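2,3-dihydroxybenzoate-AMP ligase (Bacillus subtilis, PDB 1MDB) belongs to the ANL superfamily of AMP-binding enzymes, with a large AMP-binding domain followed by a small C-terminal domain, and holds AMP and 2,3-dihydroxybenzoic acid. Local coordinates at residues A[51-56]-A[245-250]. Sequence-based numbering, arbitrary orientation.
Sequences WSYREL and GVLYAG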
loop_
_atom_site.group_PDB
_atom_site.type_symbol
_atom_site.label_atom_id
_atom_site.label_comp_id
_atom_site.label_asym_id
_atom_site.label_seq_id
_atom_site.Cartn_x
_atom_site.Cartn_y
_atom_site.Cartn_z
ATOM N N TRP A 51 -20.514 -7.816 -10.477
ATOM C CA TRP A 51 -20.410 -6.946 -11.649
ATOM C C TRP A 51 -19.551 -7.635 -12.692
ATOM O O TRP A 51 -18.403 -7.995 -12.424
ATOM C CB TRP A 51 -19.755 -5.597 -11.300
ATOM C CG TRP A 51 -20.681 -4.536 -10.796
ATOM C CD1 TRP A 51 -21.995 -4.682 -10.470
ATOM C CD2 TRP A 51 -20.345 -3.168 -10.512
ATOM N NE1 TRP A 51 -22.500 -3.498 -9.997
ATOM C CE2 TRP A 51 -21.509 -2.550 -10.012
ATOM C CE3 TRP A 51 -19.171 -2.408 -10.629
ATOM C CZ2 TRP A 51 -21.540 -1.202 -9.624
ATOM C CZ3 TRP A 51 -19.198 -1.069 -10.243
ATOM C CH2 TRP A 51 -20.377 -0.481 -9.746
ATOM N N SER A 52 -20.104 -7.823 -13.881
ATOM C CA SER A 52 -19.367 -8.451 -14.963
ATOM C C SER A 52 -18.435 -7.405 -15.548
ATOM O O SER A 52 -18.602 -6.215 -15.295
ATOM C CB SER A 52 -20.330 -8.913 -16.053
ATOM O OG SER A 52 -21.063 -7.806 -16.552
ATOM N N TYR A 53 -17.468 -7.850 -16.341
ATOM C CA TYR A 53 -16.525 -6.942 -16.970
ATOM C C TYR A 53 -17.245 -5.983 -17.909
ATOM O O TYR A 53 -16.896 -4.803 -17.986
ATOM C CB TYR A 53 -15.460 -7.722 -17.745
ATOM C CG TYR A 53 -14.308 -8.231 -16.893
ATOM C CD1 TYR A 53 -14.438 -9.379 -16.116
ATOM C CD2 TYR A 53 -13.088 -7.551 -16.861
ATOM C CE1 TYR A 53 -13.378 -9.843 -15.325
ATOM C CE2 TYR A 53 -12.019 -8.005 -16.071
ATOM C CZ TYR A 53 -12.175 -9.148 -15.308
ATOM O OH TYR A 53 -11.139 -9.586 -14.513
ATOM N N ARG A 54 -18.253 -6.489 -18.619
ATOM C CA ARG A 54 -19.020 -5.656 -19.550
ATOM C C ARG A 54 -19.765 -4.600 -18.738
ATOM O O ARG A 54 -19.827 -3.428 -19.111
ATOM C CB ARG A 54 -20.028 -6.507 -20.324
ATOM C CG ARG A 54 -20.547 -5.855 -21.603
ATOM C CD ARG A 54 -19.611 -6.117 -22.785
ATOM N NE ARG A 54 -19.482 -7.551 -23.050
ATOM C CZ ARG A 54 -18.774 -8.075 -24.047
ATOM N NH1 ARG A 54 -18.119 -7.283 -24.888
ATOM N NH2 ARG A 54 -18.718 -9.392 -24.204
ATOM N N GLU A 55 -20.330 -5.043 -17.622
ATOM C CA GLU A 55 -21.067 -4.174 -16.715
ATOM C C GLU A 55 -20.218 -2.971 -16.292
ATOM O O GLU A 55 -20.629 -1.820 -16.453
ATOM C CB GLU A 55 -21.490 -4.982 -15.490
ATOM C CG GLU A 55 -21.909 -4.168 -14.286
ATOM C CD GLU A 55 -23.399 -4.204 -14.039
ATOM O OE1 GLU A 55 -24.051 -5.173 -14.481
ATOM O OE2 GLU A 55 -23.918 -3.270 -13.388
ATOM N N LEU A 56 -19.036 -3.247 -15.744
ATOM C CA LEU A 56 -18.129 -2.198 -15.302
ATOM C C LEU A 56 -17.796 -1.279 -16.477
ATOM O O LEU A 56 -17.766 -0.057 -16.337
ATOM C CB LEU A 56 -16.847 -2.823 -14.739
ATOM C CG LEU A 56 -15.737 -1.872 -14.281
ATOM C CD1 LEU A 56 -16.267 -0.903 -13.229
ATOM C CD2 LEU A 56 -14.579 -2.695 -13.720
ATOM N N GLY A 245 -4.536 -5.484 -10.697
ATOM C CA GLY A 245 -3.758 -6.537 -11.330
ATOM C C GLY A 245 -4.689 -7.695 -11.668
ATOM O O GLY A 245 -4.586 -8.304 -12.731
ATOM N N VAL A 246 -5.614 -7.980 -10.756
ATOM C CA VAL A 246 -6.581 -9.060 -10.938
ATOM C C VAL A 246 -7.512 -8.804 -12.130
ATOM O O VAL A 246 -7.911 -9.742 -12.820
ATOM C CB VAL A 246 -7.415 -9.278 -9.636
ATOM C CG1 VAL A 246 -8.461 -10.378 -9.835
ATOM C CG2 VAL A 246 -6.483 -9.665 -8.492
ATOM N N LEU A 247 -7.843 -7.543 -12.389
ATOM C CA LEU A 247 -8.717 -7.220 -13.511
ATOM C C LEU A 247 -7.887 -7.309 -14.783
ATOM O O LEU A 247 -8.400 -7.629 -15.846
ATOM C CB LEU A 247 -9.290 -5.800 -13.388
ATOM C CG LEU A 247 -10.109 -5.381 -12.164
ATOM C CD1 LEU A 247 -10.601 -3.959 -12.384
ATOM C CD2 LEU A 247 -11.282 -6.312 -11.936
ATOM N N TYR A 248 -6.595 -7.021 -14.662
ATOM C CA TYR A 248 -5.700 -7.082 -15.808
ATOM C C TYR A 248 -5.656 -8.514 -16.331
ATOM O O TYR A 248 -5.651 -8.745 -17.540
ATOM C CB TYR A 248 -4.282 -6.655 -15.407
ATOM C CG TYR A 248 -3.282 -6.666 -16.555
ATOM C CD1 TYR A 248 -2.957 -5.492 -17.239
ATOM C CD2 TYR A 248 -2.679 -7.857 -16.967
ATOM C CE1 TYR A 248 -2.059 -5.502 -18.304
ATOM C CE2 TYR A 248 -1.776 -7.882 -18.028
ATOM C CZ TYR A 248 -1.468 -6.702 -18.690
ATOM O OH TYR A 248 -0.549 -6.720 -19.717
ATOM N N ALA A 249 -5.625 -9.464 -15.404
ATOM C CA ALA A 249 -5.539 -10.882 -15.740
ATOM C C ALA A 249 -6.873 -11.572 -15.982
ATOM O O ALA A 249 -6.901 -12.766 -16.262
ATOM C CB ALA A 249 -4.771 -11.627 -14.643
ATOM N N GLY A 250 -7.968 -10.834 -15.850
ATOM C CA GLY A 250 -9.279 -11.412 -16.073
ATOM C C GLY A 250 -9.808 -12.225 -14.912
ATOM O O GLY A 250 -10.727 -13.024 -15.079
#
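Tyr53, in the first turn of helix 53-70, reaches across to the Schellman motif that ends helix 242-248 and sets its phenol against Leu247 and Gly250. Both segments belong to the AMP-binding domain, beside a mixed sheet in which strands 49-52, 42-46 and 252-255 are successive neighbours; the contact thus joins the start of one helix to the end of another across this margin of the sheet. The contact is buried, with 186 Å² covered over both sides.

Polar interactions fix the two ends. Ser52 is the N-cap of helix 53-70, its OG accepting from Glu55 N at 3.1 Å with an N-H...O angle of 150°. At the other helix end, Gly250 takes a positive phi of 79° and gives a weak backbone bond to Leu247 O. The Tyr53 hydroxyl is hydrogen-bonded to Gly251 O, just past the motif, while Gly250 O accepts from Arg41.

Two apolar side-chain pairs link the helices. Leu56 CD2 lies 4.4 Å from Leu247 CD1, and Phe89 of helix 86-98 touches both leucines. Leu247 CB stands 4.4 Å from Tyr53 CE2, and Ala43 of strand 42-46 meets both side chains. Tyr38 packs edge-to-face with the Tyr53 ring.

Backbone atoms also meet the phenol ring. With CG turned anti to its own carbonyl carbon (chi1 -83°), Tyr53 brings CE2 to 3.6 Å from Leu247 O, which lies at the ring edge near its plane. Gly250 CA approaches the same ring obliquely, 3.8 Å from Tyr53 CZ.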